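Local coordinates for beta-N-acetylhexosaminidase (Bacteroides fragilis, PDB 4PYS), which probably hydrolyses terminal, non-reducing N-acetylhexosamine residues from glycans and glycoconjugates, as a glycoside hydrolase of family 20, at residues A[9-12]-A[13-17]; A[147-150]-A[151-155]; A[211-215]-A[216-220]; A[338-341]-A[342-346]; A[444-447]-A[448-452]. All coordinates share one frame; numbering follows the deposited sequence.

How the contacts relate
From the N terminus, contact 1 turns the chain at a cis-proline just before strand 17-21, packing against helix 470-486 and strand 117-126. Contact 2 follows within helix 146-158, and contact 3 closes the turn from helix 203-214 into strand 219-223. Contact 4 carries strand 337-341 into its loop, and contact 5 forms the short helix 447-450. The five follow in series, none nesting or crossing. Contact 2 is the hub: Asp154 OD1 meets Arg216 NH2 of contact 3 at 2.9 Å, and Lys151 NZ meets Asp447 OD2 of contact 5 at 2.7 Å. Contact 4 reaches the same sheet as contact 3, their centres about 26 Å apart.

Contact 1. Residues A[9-12]-A[13-17]; sequences QIIM and PTPGK. With FMT (formic acid), chain K.
Apolar contact between Ile11 and Pro15 spans the bend in residues 9-17. The two side chains cross at about a right angle, with Ile11 CB 3.8 Å from Pro15 CG. Both branches of Ile11 join in: CG2, set opposite the backbone N with CG1 next to it (chi1 -68°), and CD1 each come within 4.0 Å of Pro15 CG.

Ile11 O takes weaker contacts: a CA-H...O contact from Thr14 CA at 3.6 Å, with an angle of 145° at the hydrogen, and Pro15 CD also 3.6 Å away. No conventional hydrogen bond joins the two halves. The bend follows instead from the cis peptide between Met12 and Pro13, which folds the chain back so that Pro15 meets Ile11.

A formic acid molecule, probably from the crystallisation liquor, sits in the concave side, its O2 accepting from Ile11 N at 2.9 Å. Thr14 CG2 is 3.8 Å from its O1. Thr14 OG1 turns to Glu459 and Lys476, and selenomethionine Met12 packs on helix 470-486, whereas Ile11 and Pro15 rest on Ile124 of strand 117-126. This is a type VIb beta turn with cis Pro13, leading into strand 17-21 of the domain that precedes the catalytic barrel.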
loop_
_atom_site.group_PDB
_atom_site.type_symbol
_atom_site.label_atom_id
_atom_site.label_comp_id
_atom_site.label_asym_id
_atom_site.label_seq_id
_atom_site.Cartn_x
_atom_site.Cartn_y
_atom_site.Cartn_z
ATOM N N GLN A 9 9.600 11.389 -23.465
ATOM C CA GLN A 9 8.204 11.560 -23.825
ATOM C C GLN A 9 7.384 11.971 -22.600
ATOM O O GLN A 9 7.079 13.147 -22.414
ATOM C CB GLN A 9 7.646 10.283 -24.467
ATOM C CG GLN A 9 8.031 8.988 -23.750
ATOM C CD GLN A 9 7.119 7.840 -24.098
ATOM O OE1 GLN A 9 6.945 6.914 -23.308
ATOM N NE2 GLN A 9 6.532 7.888 -25.288
ATOM N N ILE A 10 7.035 11.007 -21.753
ATOM C CA ILE A 10 6.094 11.271 -20.673
ATOM C C ILE A 10 6.477 10.608 -19.361
ATOM O O ILE A 10 7.224 9.625 -19.324
ATOM C CB ILE A 10 4.657 10.815 -21.030
ATOM C CG1 ILE A 10 4.534 9.307 -20.941
ATOM C CG2 ILE A 10 4.211 11.310 -22.416
ATOM C CD1 ILE A 10 3.129 8.873 -20.701
ATOM N N ILE A 11 5.935 11.151 -18.281
ATOM C CA ILE A 11 6.138 10.594 -16.950
ATOM C C ILE A 11 4.776 10.211 -16.369
ATOM O O ILE A 11 3.829 11.004 -16.451
ATOM C CB ILE A 11 6.790 11.635 -16.006
ATOM C CG1 ILE A 11 8.232 11.931 -16.430
ATOM C CG2 ILE A 11 6.769 11.125 -14.579
ATOM C CD1 ILE A 11 8.779 13.267 -15.878
HETATM N N MSE A 12 4.671 9.003 -15.809
HETATM C CA MSE A 12 3.454 8.578 -15.105
HETATM C C MSE A 12 3.767 8.240 -13.660
HETATM O O MSE A 12 4.769 7.578 -13.374
HETATM C CB MSE A 12 2.803 7.365 -15.785
HETATM C CG MSE A 12 2.476 7.616 -17.231
HETATM SE SE MSE A 12 1.396 6.197 -18.000
HETATM C CE MSE A 12 -0.304 6.683 -17.191
ATOM N N PRO A 13 2.925 8.708 -12.721
ATOM C CA PRO A 13 1.741 9.554 -12.910
ATOM C C PRO A 13 2.131 10.956 -13.386
ATOM O O PRO A 13 3.278 11.381 -13.219
ATOM C CB PRO A 13 1.099 9.597 -11.510
ATOM C CG PRO A 13 2.197 9.205 -10.551
ATOM C CD PRO A 13 3.134 8.309 -11.314
ATOM N N THR A 14 1.178 11.651 -13.986
ATOM C CA THR A 14 1.435 12.933 -14.660
ATOM C C THR A 14 1.906 13.981 -13.674
ATOM O O THR A 14 1.236 14.206 -12.659
ATOM C CB THR A 14 0.155 13.453 -15.287
ATOM O OG1 THR A 14 -0.349 12.477 -16.208
ATOM C CG2 THR A 14 0.416 14.770 -16.035
ATOM N N PRO A 15 3.057 14.625 -13.956
ATOM C CA PRO A 15 3.514 15.700 -13.060
ATOM C C PRO A 15 2.593 16.907 -13.128
ATOM O O PRO A 15 1.933 17.137 -14.154
ATOM C CB PRO A 15 4.891 16.076 -13.627
ATOM C CG PRO A 15 5.371 14.798 -14.344
ATOM C CD PRO A 15 4.066 14.294 -14.981
ATOM N N GLY A 16 2.571 17.684 -12.051
ATOM C CA GLY A 16 1.717 18.853 -11.978
ATOM C C GLY A 16 2.066 19.898 -13.010
ATOM O O GLY A 16 1.173 20.514 -13.598
ATOM N N LYS A 17 3.355 20.115 -13.245
ATOM C CA LYS A 17 3.754 21.071 -14.276
ATOM C C LYS A 17 5.013 20.627 -14.995
ATOM O O LYS A 17 6.012 20.290 -14.356
ATOM C CB LYS A 17 3.954 22.467 -13.677
ATOM C CG LYS A 17 4.183 23.539 -14.736
ATOM C CD LYS A 17 4.078 24.936 -14.142
ATOM C CE LYS A 17 4.106 25.987 -15.231
ATOM N NZ LYS A 17 4.355 27.345 -14.667
HETATM C C FMT K . 3.411 13.230 -18.865
HETATM O O1 FMT K . 2.406 13.897 -19.148
HETATM O O2 FMT K . 4.572 13.660 -18.867
#

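Contact 2. Residues A[147-150]-A[151-155]; sequences STIK and KYIDM
Thr148 and Tyr152 lie side by side one helical turn apart, pointing the same way, with Thr148 CG2 3.6 Å from Tyr152 CE2. The methyl gets there because it stands opposite the backbone N (chi1 -62° for OG1), which places OG1 next to that nitrogen. On another side of the helix Ile149 CG2 meets Ile153 CD1 at 3.9 Å, the two chains crossing at a slant. One face of the Tyr152 ring is covered by its neighbour: Lys151 CG stands 4.2 Å above the plane, over its centre.

These side chains are spaced by the backbone ladder. Asp154 N donates to Lys150 O at 2.8 Å with an N-H...O angle of 164°, and Ile153 N to Ile149 O at 3.0 Å. Tyr152 N reaches Thr148 O at a longer 3.3 Å and makes a weak second bond to Ile149 O.

Farther out, the polar ends are held by other elements. Tyr152 OH and Lys151 NZ both meet the carboxylate of Asp447, Thr148 OG1 pairs with Glu443, and Lys150 NZ with Glu208. Asp154 bridges Arg216 and Lys49, so two positive charges probably favour its ionised form. Ile149 and Ile153 face Phe164, and with the polar ends tied to neighbouring elements this places helix 146-158 as the crossover helix of the beta-alpha-beta unit of strands 132-138 and 163-170 in the TIM barrel.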
loop_
_atom_site.group_PDB
_atom_site.type_symbol
_atom_site.label_atom_id
_atom_site.label_comp_id
_atom_site.label_asym_id
_atom_site.label_seq_id
_atom_site.Cartn_x
_atom_site.Cartn_y
_atom_site.Cartn_z
ATOM N N SER A 147 11.510 -11.680 -2.777
ATOM C CA SER A 147 11.815 -10.899 -3.986
ATOM C C SER A 147 10.546 -10.360 -4.648
ATOM O O SER A 147 10.573 -9.323 -5.313
ATOM C CB SER A 147 12.640 -11.721 -4.981
ATOM O OG SER A 147 11.955 -12.894 -5.375
ATOM N N THR A 148 9.433 -11.064 -4.460
ATOM C CA THR A 148 8.147 -10.629 -5.011
ATOM C C THR A 148 7.524 -9.522 -4.169
ATOM O O THR A 148 6.951 -8.574 -4.710
ATOM C CB THR A 148 7.179 -11.814 -5.188
ATOM O OG1 THR A 148 7.736 -12.744 -6.133
ATOM C CG2 THR A 148 5.815 -11.345 -5.689
ATOM N N ILE A 149 7.640 -9.622 -2.846
ATOM C CA ILE A 149 7.247 -8.501 -1.998
ATOM C C ILE A 149 8.034 -7.252 -2.412
ATOM O O ILE A 149 7.467 -6.166 -2.572
ATOM C CB ILE A 149 7.498 -8.798 -0.507
ATOM C CG1 ILE A 149 6.739 -10.058 -0.063
ATOM C CG2 ILE A 149 7.114 -7.581 0.351
ATOM C CD1 ILE A 149 5.216 -9.893 -0.114
ATOM N N LYS A 150 9.340 -7.405 -2.620
ATOM C CA LYS A 150 10.163 -6.265 -3.051
ATOM C C LYS A 150 9.702 -5.692 -4.386
ATOM O O LYS A 150 9.693 -4.477 -4.568
ATOM C CB LYS A 150 11.641 -6.672 -3.148
ATOM C CG LYS A 150 12.308 -6.869 -1.789
ATOM C CD LYS A 150 13.746 -7.302 -1.964
ATOM C CE LYS A 150 14.439 -7.447 -0.624
ATOM N NZ LYS A 150 15.844 -7.903 -0.816
ATOM N N LYS A 151 9.307 -6.563 -5.309
ATOM C CA LYS A 151 8.839 -6.126 -6.627
ATOM C C LYS A 151 7.659 -5.172 -6.519
ATOM O O LYS A 151 7.580 -4.179 -7.250
ATOM C CB LYS A 151 8.441 -7.342 -7.473
ATOM C CG LYS A 151 7.636 -6.994 -8.743
ATOM C CD LYS A 151 7.413 -8.227 -9.617
ATOM C CE LYS A 151 6.558 -7.889 -10.866
ATOM N NZ LYS A 151 6.384 -9.099 -11.747
ATOM N N TYR A 152 6.744 -5.452 -5.599
ATOM C CA TYR A 152 5.562 -4.594 -5.480
ATOM C C TYR A 152 5.799 -3.357 -4.631
ATOM O O TYR A 152 5.146 -2.323 -4.828
ATOM C CB TYR A 152 4.337 -5.421 -5.050
ATOM C CG TYR A 152 4.014 -6.374 -6.163
ATOM C CD1 TYR A 152 3.524 -5.899 -7.376
ATOM C CD2 TYR A 152 4.265 -7.730 -6.042
ATOM C CE1 TYR A 152 3.269 -6.759 -8.432
ATOM C CE2 TYR A 152 4.000 -8.598 -7.090
ATOM C CZ TYR A 152 3.508 -8.111 -8.274
ATOM O OH TYR A 152 3.270 -8.984 -9.310
ATOM N N ILE A 153 6.757 -3.435 -3.712
ATOM C CA ILE A 153 7.212 -2.228 -3.023
ATOM C C ILE A 153 7.897 -1.307 -4.038
ATOM O O ILE A 153 7.662 -0.091 -4.069
ATOM C CB ILE A 153 8.187 -2.600 -1.905
ATOM C CG1 ILE A 153 7.412 -3.247 -0.754
ATOM C CG2 ILE A 153 8.986 -1.359 -1.438
ATOM C CD1 ILE A 153 8.292 -3.836 0.359
ATOM N N ASP A 154 8.733 -1.896 -4.886
ATOM C CA ASP A 154 9.397 -1.129 -5.937
ATOM C C ASP A 154 8.362 -0.513 -6.877
ATOM O O ASP A 154 8.503 0.642 -7.304
ATOM C CB ASP A 154 10.353 -2.048 -6.707
ATOM C CG ASP A 154 11.418 -1.290 -7.473
ATOM O OD1 ASP A 154 12.005 -0.330 -6.915
ATOM O OD2 ASP A 154 11.673 -1.662 -8.640
HETATM N N MSE A 155 7.312 -1.269 -7.194
HETATM C CA MSE A 155 6.232 -0.738 -8.036
HETATM C C MSE A 155 5.569 0.465 -7.378
HETATM O O MSE A 155 5.311 1.491 -8.025
HETATM C CB MSE A 155 5.173 -1.812 -8.300
HETATM C CG MSE A 155 3.973 -1.253 -9.050
HETATM SE SE MSE A 155 2.402 -2.383 -8.846
HETATM C CE MSE A 155 2.014 -1.941 -6.996
#

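Contact 3. Residues A[211-215]-A[216-220]; sequences GYAAD and RGITV
A Schellman motif ends helix 203-214 and leads the chain into strand 219-223 of the TIM barrel, with Gly217, at positive phi, as its C' residue. Ile218 N donates to Ala213 O at 3.0 Å, and Gly217 N closes the inner bond to Ala214 O at 3.2 Å across a type I turn. Ala213 O also accepts from Arg216 N, 2.9 Å away. The two donors come from opposite faces of the carbonyl plane, so this oxygen is gripped twice at the helix end.

Apolar contact joins the helix end to the strand. The methyl of Ala213 packs 3.9 Å from Ile218 CB and 3.6 Å from Val220 CG2, bringing the start of the strand against the last turn of the helix.

Arg216 folds back over Tyr212. Its CG is wedged between backbone N and carbonyl carbon (chi1 54°), and further bends at chi2 and chi3 lay the guanidinium flat on the ring, planes 4° apart. The cation-pi contact puts Arg216 CZ 3.6 Å from the ring centroid. Arg216 NH2 also forms a salt bridge with Glu48, while Asp215 OD1 pairs with Arg44; a water joins Asp215 OD2 to Arg216 NH1. The rotation of the guanidinium is further fixed by Arg216 NE, which gives a hydrogen bond of 2.8 Å to Tyr212 O, an acceptor lying in the guanidinium plane.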
loop_
_atom_site.group_PDB
_atom_site.type_symbol
_atom_site.label_atom_id
_atom_site.label_comp_id
_atom_site.label_asym_id
_atom_site.label_seq_id
_atom_site.Cartn_x
_atom_site.Cartn_y
_atom_site.Cartn_z
ATOM N N GLY A 211 14.069 -2.085 5.211
ATOM C CA GLY A 211 15.199 -1.314 4.722
ATOM C C GLY A 211 15.065 -1.045 3.235
ATOM O O GLY A 211 15.314 0.069 2.766
ATOM N N TYR A 212 14.657 -2.064 2.489
ATOM C CA TYR A 212 14.446 -1.931 1.042
ATOM C C TYR A 212 13.397 -0.870 0.740
ATOM O O TYR A 212 13.557 -0.023 -0.153
ATOM C CB TYR A 212 14.010 -3.285 0.475
ATOM C CG TYR A 212 13.788 -3.318 -1.023
ATOM C CD1 TYR A 212 14.846 -3.550 -1.891
ATOM C CD2 TYR A 212 12.515 -3.136 -1.567
ATOM C CE1 TYR A 212 14.652 -3.587 -3.268
ATOM C CE2 TYR A 212 12.310 -3.177 -2.957
ATOM C CZ TYR A 212 13.385 -3.407 -3.787
ATOM O OH TYR A 212 13.199 -3.448 -5.155
ATOM N N ALA A 213 12.312 -0.911 1.500
ATOM C CA ALA A 213 11.229 0.042 1.310
ATOM C C ALA A 213 11.688 1.459 1.641
ATOM O O ALA A 213 11.398 2.392 0.902
ATOM C CB ALA A 213 10.034 -0.349 2.161
ATOM N N ALA A 214 12.401 1.615 2.753
ATOM C CA ALA A 214 12.869 2.935 3.177
ATOM C C ALA A 214 13.740 3.589 2.105
ATOM O O ALA A 214 13.654 4.798 1.888
ATOM C CB ALA A 214 13.627 2.838 4.502
ATOM N N ASP A 215 14.559 2.782 1.427
ATOM C CA ASP A 215 15.435 3.287 0.371
ATOM C C ASP A 215 14.655 3.833 -0.810
ATOM O O ASP A 215 15.201 4.561 -1.641
ATOM C CB ASP A 215 16.385 2.194 -0.123
ATOM C CG ASP A 215 17.495 1.909 0.856
ATOM O OD1 ASP A 215 17.799 2.806 1.670
ATOM O OD2 ASP A 215 18.060 0.794 0.807
ATOM N N ARG A 216 13.383 3.475 -0.911
ATOM C CA ARG A 216 12.576 3.996 -2.007
ATOM C C ARG A 216 11.318 4.732 -1.539
ATOM O O ARG A 216 10.323 4.820 -2.257
ATOM C CB ARG A 216 12.301 2.910 -3.070
ATOM C CG ARG A 216 11.694 1.620 -2.574
ATOM C CD ARG A 216 12.204 0.413 -3.388
ATOM N NE ARG A 216 13.572 0.076 -2.992
ATOM C CZ ARG A 216 14.549 -0.218 -3.841
ATOM N NH1 ARG A 216 15.761 -0.487 -3.386
ATOM N NH2 ARG A 216 14.318 -0.242 -5.141
ATOM N N GLY A 217 11.381 5.288 -0.330
ATOM C CA GLY A 217 10.350 6.193 0.149
ATOM C C GLY A 217 9.033 5.552 0.543
ATOM O O GLY A 217 8.000 6.225 0.590
ATOM N N ILE A 218 9.068 4.253 0.829
ATOM C CA ILE A 218 7.846 3.513 1.148
ATOM C C ILE A 218 7.802 3.150 2.626
ATOM O O ILE A 218 8.757 2.581 3.148
ATOM C CB ILE A 218 7.755 2.211 0.324
ATOM C CG1 ILE A 218 7.610 2.537 -1.165
ATOM C CG2 ILE A 218 6.572 1.367 0.792
ATOM C CD1 ILE A 218 6.388 3.399 -1.484
ATOM N N THR A 219 6.696 3.484 3.288
ATOM C CA THR A 219 6.459 3.068 4.669
ATOM C C THR A 219 5.627 1.793 4.624
ATOM O O THR A 219 4.605 1.743 3.944
ATOM C CB THR A 219 5.708 4.160 5.432
ATOM O OG1 THR A 219 6.554 5.317 5.548
ATOM C CG2 THR A 219 5.296 3.683 6.832
ATOM N N VAL A 220 6.075 0.756 5.318
ATOM C CA VAL A 220 5.364 -0.527 5.295
ATOM C C VAL A 220 4.382 -0.591 6.464
ATOM O O VAL A 220 4.785 -0.561 7.617
ATOM C CB VAL A 220 6.333 -1.707 5.376
ATOM C CG1 VAL A 220 5.562 -3.028 5.383
ATOM C CG2 VAL A 220 7.302 -1.668 4.182
HETATM O O HOH W 1 17.497 -0.900 -1.258
#

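Contact 4. Residues A[338-341]-A[342-346]; sequences AIFW and GDVIY. With FMT (formic acid), chain I.
Extended backbone through Phe340 and Trp341 gives way at Gly342 to one short 3-10 turn, residues 342-344. The first bond of that turn is weak: Val344 N lies 3.4 Å from Trp341 O, although its N-H points well at the oxygen (162°). Next, Ile345 N donates to Gly342 O and Tyr346 N to Asp343 O.

Val344 turns back on the strand. Its CG2, placed next to the backbone N while CG1 stands opposite (chi1 178°), lies 3.2 Å from Trp341 O and 3.9 Å from Phe340 CB. On the Asp343 side, OD1 comes 3.5 Å from Trp341 CB, but its hydrogen bond is to Trp361 NE1. The Tyr346 ring covers Asp343 CA, which stands 3.7 Å above the plane. At the edge of that ring a formic acid, probably from the crystallisation liquor, is modelled doubtfully close to the hydroxyl; it is hydrogen-bonded to the backbone N of Trp361 and of Asn362.

Strand 337-341 runs between the parallel strands 285-287 and 356-360 of the TIM barrel. Phe340 and Val344 pack on helix 316-333, while Trp341 NE1, at the strand's C-terminal end, is hydrogen-bonded to Glu223 OE2 and the indole packs edge-to-face with Trp361.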
loop_
_atom_site.group_PDB
_atom_site.type_symbol
_atom_site.label_atom_id
_atom_site.label_comp_id
_atom_site.label_asym_id
_atom_site.label_seq_id
_atom_site.Cartn_x
_atom_site.Cartn_y
_atom_site.Cartn_z
ATOM N N ALA A 338 -4.184 3.632 14.689
ATOM C CA ALA A 338 -4.764 2.321 14.408
ATOM C C ALA A 338 -5.750 2.419 13.258
ATOM O O ALA A 338 -6.713 3.191 13.331
ATOM C CB ALA A 338 -5.459 1.794 15.646
ATOM N N ILE A 339 -5.529 1.642 12.197
ATOM C CA ILE A 339 -6.459 1.649 11.074
ATOM C C ILE A 339 -7.398 0.454 11.192
ATOM O O ILE A 339 -6.954 -0.653 11.497
ATOM C CB ILE A 339 -5.739 1.559 9.709
ATOM C CG1 ILE A 339 -4.674 2.649 9.580
ATOM C CG2 ILE A 339 -6.750 1.677 8.565
ATOM C CD1 ILE A 339 -3.730 2.448 8.371
ATOM N N PHE A 340 -8.687 0.680 10.951
ATOM C CA PHE A 340 -9.677 -0.395 10.959
ATOM C C PHE A 340 -10.449 -0.358 9.654
ATOM O O PHE A 340 -10.663 0.717 9.103
ATOM C CB PHE A 340 -10.688 -0.199 12.092
ATOM C CG PHE A 340 -10.117 -0.367 13.470
ATOM C CD1 PHE A 340 -9.897 -1.635 13.996
ATOM C CD2 PHE A 340 -9.842 0.739 14.255
ATOM C CE1 PHE A 340 -9.393 -1.796 15.275
ATOM C CE2 PHE A 340 -9.335 0.590 15.544
ATOM C CZ PHE A 340 -9.109 -0.681 16.051
ATOM N N TRP A 341 -10.888 -1.513 9.163
ATOM C CA TRP A 341 -11.826 -1.521 8.038
ATOM C C TRP A 341 -13.139 -0.857 8.459
ATOM O O TRP A 341 -13.526 -0.929 9.621
ATOM C CB TRP A 341 -12.093 -2.951 7.558
ATOM C CG TRP A 341 -10.863 -3.642 7.008
ATOM C CD1 TRP A 341 -10.198 -4.702 7.565
ATOM C CD2 TRP A 341 -10.161 -3.311 5.812
ATOM N NE1 TRP A 341 -9.126 -5.050 6.779
ATOM C CE2 TRP A 341 -9.085 -4.212 5.693
ATOM C CE3 TRP A 341 -10.343 -2.348 4.819
ATOM C CZ2 TRP A 341 -8.192 -4.170 4.625
ATOM C CZ3 TRP A 341 -9.455 -2.312 3.750
ATOM C CH2 TRP A 341 -8.393 -3.216 3.663
ATOM N N GLY A 342 -13.823 -0.213 7.514
ATOM C CA GLY A 342 -14.989 0.593 7.842
ATOM C C GLY A 342 -16.197 -0.124 8.438
ATOM O O GLY A 342 -17.059 0.535 9.028
ATOM N N ASP A 343 -16.274 -1.451 8.282
ATOM C CA ASP A 343 -17.361 -2.256 8.878
ATOM C C ASP A 343 -17.603 -1.894 10.326
ATOM O O ASP A 343 -18.741 -1.869 10.807
ATOM C CB ASP A 343 -16.987 -3.736 8.929
ATOM C CG ASP A 343 -16.580 -4.286 7.606
ATOM O OD1 ASP A 343 -15.471 -3.945 7.154
ATOM O OD2 ASP A 343 -17.351 -5.091 7.045
ATOM N N VAL A 344 -16.493 -1.671 11.020
ATOM C CA VAL A 344 -16.456 -1.439 12.461
ATOM C C VAL A 344 -17.460 -0.389 12.912
ATOM O O VAL A 344 -18.049 -0.492 13.999
ATOM C CB VAL A 344 -15.027 -1.010 12.880
ATOM C CG1 VAL A 344 -14.943 -0.718 14.347
ATOM C CG2 VAL A 344 -14.046 -2.091 12.533
ATOM N N ILE A 345 -17.671 0.605 12.054
ATOM C CA ILE A 345 -18.453 1.779 12.411
ATOM C C ILE A 345 -19.735 1.944 11.587
ATOM O O ILE A 345 -20.266 3.055 11.459
ATOM C CB ILE A 345 -17.595 3.049 12.310
ATOM C CG1 ILE A 345 -17.249 3.355 10.855
ATOM C CG2 ILE A 345 -16.314 2.879 13.118
ATOM C CD1 ILE A 345 -16.626 4.715 10.664
ATOM N N TYR A 346 -20.239 0.838 11.042
ATOM C CA TYR A 346 -21.538 0.860 10.371
ATOM C C TYR A 346 -22.603 1.244 11.382
ATOM O O TYR A 346 -23.520 2.004 11.076
ATOM C CB TYR A 346 -21.878 -0.505 9.774
ATOM C CG TYR A 346 -21.162 -0.833 8.481
ATOM C CD1 TYR A 346 -20.456 0.136 7.778
ATOM C CD2 TYR A 346 -21.209 -2.119 7.959
ATOM C CE1 TYR A 346 -19.805 -0.176 6.592
ATOM C CE2 TYR A 346 -20.570 -2.436 6.781
ATOM C CZ TYR A 346 -19.870 -1.463 6.104
ATOM O OH TYR A 346 -19.237 -1.800 4.935
HETATM C C FMT I . -16.885 0.364 4.470
HETATM O O1 FMT I . -17.510 -0.585 4.022
HETATM O O2 FMT I . -15.748 0.280 4.915
#

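Contact 5. Residues A[444-447]-A[448-452]; sequences SMID and RRVFP
Arg448 turns back along the chain to reach Ser444. Its CB lies against the Asp447 carbonyl carbon, and CG, lodged between backbone N and carbonyl carbon (chi1 74°), passes 3.7 Å from Met445 O. A second bend at chi3 swings NE round to a water at 3.0 Å from it, which also accepts from Arg448 N and donates to Ser444 O. Arg448 NH2 then donates directly to Ser444 O at 3.0 Å, the oxygen near the guanidinium plane but the donor well above the carbonyl plane. Over one guanidinium face lies Met445 CG, 4.0 Å up and offset toward the rim, and NH1 forms a salt bridge with the C-terminal carboxylate of Asp506.

The turn so bracketed opens helix 447-450, which follows strand 428-435 of the TIM barrel. Its ladder runs from Val450 N to Ile446 O and from Phe451 N to Asp447 O at 2.9 Å, with Arg449 N also giving to Ile446 O. Ile446 CG2 and Val450 CG2 pack at 3.7 Å, side by side. Arg449 NH1 is hydrogen-bonded to Met445 O at 3.0 Å and to Trp505 O, while its guanidinium makes a cation-pi contact with Trp398; selenomethionine Met445 CE comes within 3.4 Å of Arg449 NH2.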
loop_
_atom_site.group_PDB
_atom_site.type_symbol
_atom_site.label_atom_id
_atom_site.label_comp_id
_atom_site.label_asym_id
_atom_site.label_seq_id
_atom_site.Cartn_x
_atom_site.Cartn_y
_atom_site.Cartn_z
ATOM N N SER A 444 2.429 -15.696 -10.271
ATOM C CA SER A 444 2.409 -15.533 -11.733
ATOM C C SER A 444 1.108 -14.909 -12.241
ATOM O O SER A 444 0.994 -14.558 -13.427
ATOM C CB SER A 444 2.616 -16.880 -12.414
ATOM O OG SER A 444 1.537 -17.754 -12.127
HETATM N N MSE A 445 0.130 -14.784 -11.345
HETATM C CA MSE A 445 -1.208 -14.290 -11.702
HETATM C C MSE A 445 -1.435 -12.857 -11.269
HETATM O O MSE A 445 -2.473 -12.253 -11.576
HETATM C CB MSE A 445 -2.280 -15.198 -11.087
HETATM C CG MSE A 445 -2.331 -16.564 -11.708
HETATM SE SE MSE A 445 -3.381 -17.813 -10.643
HETATM C CE MSE A 445 -5.005 -16.842 -10.579
ATOM N N ILE A 446 -0.464 -12.284 -10.569
ATOM C CA ILE A 446 -0.666 -10.955 -10.003
ATOM C C ILE A 446 -0.647 -9.819 -11.035
ATOM O O ILE A 446 -1.570 -9.001 -11.067
ATOM C CB ILE A 446 0.338 -10.663 -8.874
ATOM C CG1 ILE A 446 0.142 -11.665 -7.728
ATOM C CG2 ILE A 446 0.177 -9.236 -8.371
ATOM C CD1 ILE A 446 1.185 -11.563 -6.602
ATOM N N ASP A 447 0.391 -9.752 -11.867
ATOM C CA ASP A 447 0.555 -8.592 -12.755
ATOM C C ASP A 447 -0.628 -8.366 -13.706
ATOM O O ASP A 447 -0.992 -7.223 -13.973
ATOM C CB ASP A 447 1.839 -8.716 -13.588
ATOM C CG ASP A 447 3.088 -8.390 -12.795
ATOM O OD1 ASP A 447 2.965 -7.890 -11.657
ATOM O OD2 ASP A 447 4.199 -8.642 -13.315
ATOM N N ARG A 448 -1.232 -9.440 -14.211
ATOM C CA ARG A 448 -2.298 -9.270 -15.208
ATOM C C ARG A 448 -3.551 -8.665 -14.588
ATOM O O ARG A 448 -4.415 -8.138 -15.293
ATOM C CB ARG A 448 -2.622 -10.595 -15.898
ATOM C CG ARG A 448 -3.408 -11.565 -15.039
ATOM C CD ARG A 448 -3.451 -12.931 -15.681
ATOM N NE ARG A 448 -2.250 -13.713 -15.387
ATOM C CZ ARG A 448 -2.126 -15.009 -15.645
ATOM N NH1 ARG A 448 -3.125 -15.662 -16.219
ATOM N NH2 ARG A 448 -1.010 -15.654 -15.326
ATOM N N ARG A 449 -3.636 -8.713 -13.258
ATOM C CA ARG A 449 -4.713 -8.052 -12.521
ATOM C C ARG A 449 -4.333 -6.617 -12.149
ATOM O O ARG A 449 -5.142 -5.687 -12.232
ATOM C CB ARG A 449 -4.998 -8.838 -11.227
ATOM C CG ARG A 449 -5.760 -10.136 -11.437
ATOM C CD ARG A 449 -5.449 -11.130 -10.307
ATOM N NE ARG A 449 -6.344 -12.282 -10.381
ATOM C CZ ARG A 449 -6.236 -13.257 -11.275
ATOM N NH1 ARG A 449 -5.253 -13.246 -12.171
ATOM N NH2 ARG A 449 -7.111 -14.252 -11.270
ATOM N N VAL A 450 -3.090 -6.439 -11.725
ATOM C CA VAL A 450 -2.634 -5.144 -11.238
ATOM C C VAL A 450 -2.493 -4.107 -12.359
ATOM O O VAL A 450 -2.946 -2.967 -12.205
ATOM C CB VAL A 450 -1.323 -5.295 -10.470
ATOM C CG1 VAL A 450 -0.746 -3.924 -10.113
ATOM C CG2 VAL A 450 -1.564 -6.121 -9.191
ATOM N N PHE A 451 -1.882 -4.507 -13.477
ATOM C CA PHE A 451 -1.664 -3.597 -14.620
ATOM C C PHE A 451 -2.621 -3.882 -15.760
ATOM O O PHE A 451 -2.834 -5.040 -16.104
ATOM C CB PHE A 451 -0.234 -3.764 -15.148
ATOM C CG PHE A 451 0.809 -3.201 -14.227
ATOM C CD1 PHE A 451 1.352 -3.983 -13.220
ATOM C CD2 PHE A 451 1.222 -1.882 -14.358
ATOM C CE1 PHE A 451 2.304 -3.457 -12.356
ATOM C CE2 PHE A 451 2.173 -1.350 -13.501
ATOM C CZ PHE A 451 2.709 -2.147 -12.505
ATOM N N PRO A 452 -3.131 -2.829 -16.427
ATOM C CA PRO A 452 -2.783 -1.416 -16.260
ATOM C C PRO A 452 -3.668 -0.648 -15.291
ATOM O O PRO A 452 -3.453 0.538 -15.144
ATOM C CB PRO A 452 -3.014 -0.841 -17.672
ATOM C CG PRO A 452 -4.153 -1.669 -18.198
ATOM C CD PRO A 452 -3.919 -3.069 -17.655
HETATM O O HOH W 2 0.063 -12.060 -14.494
#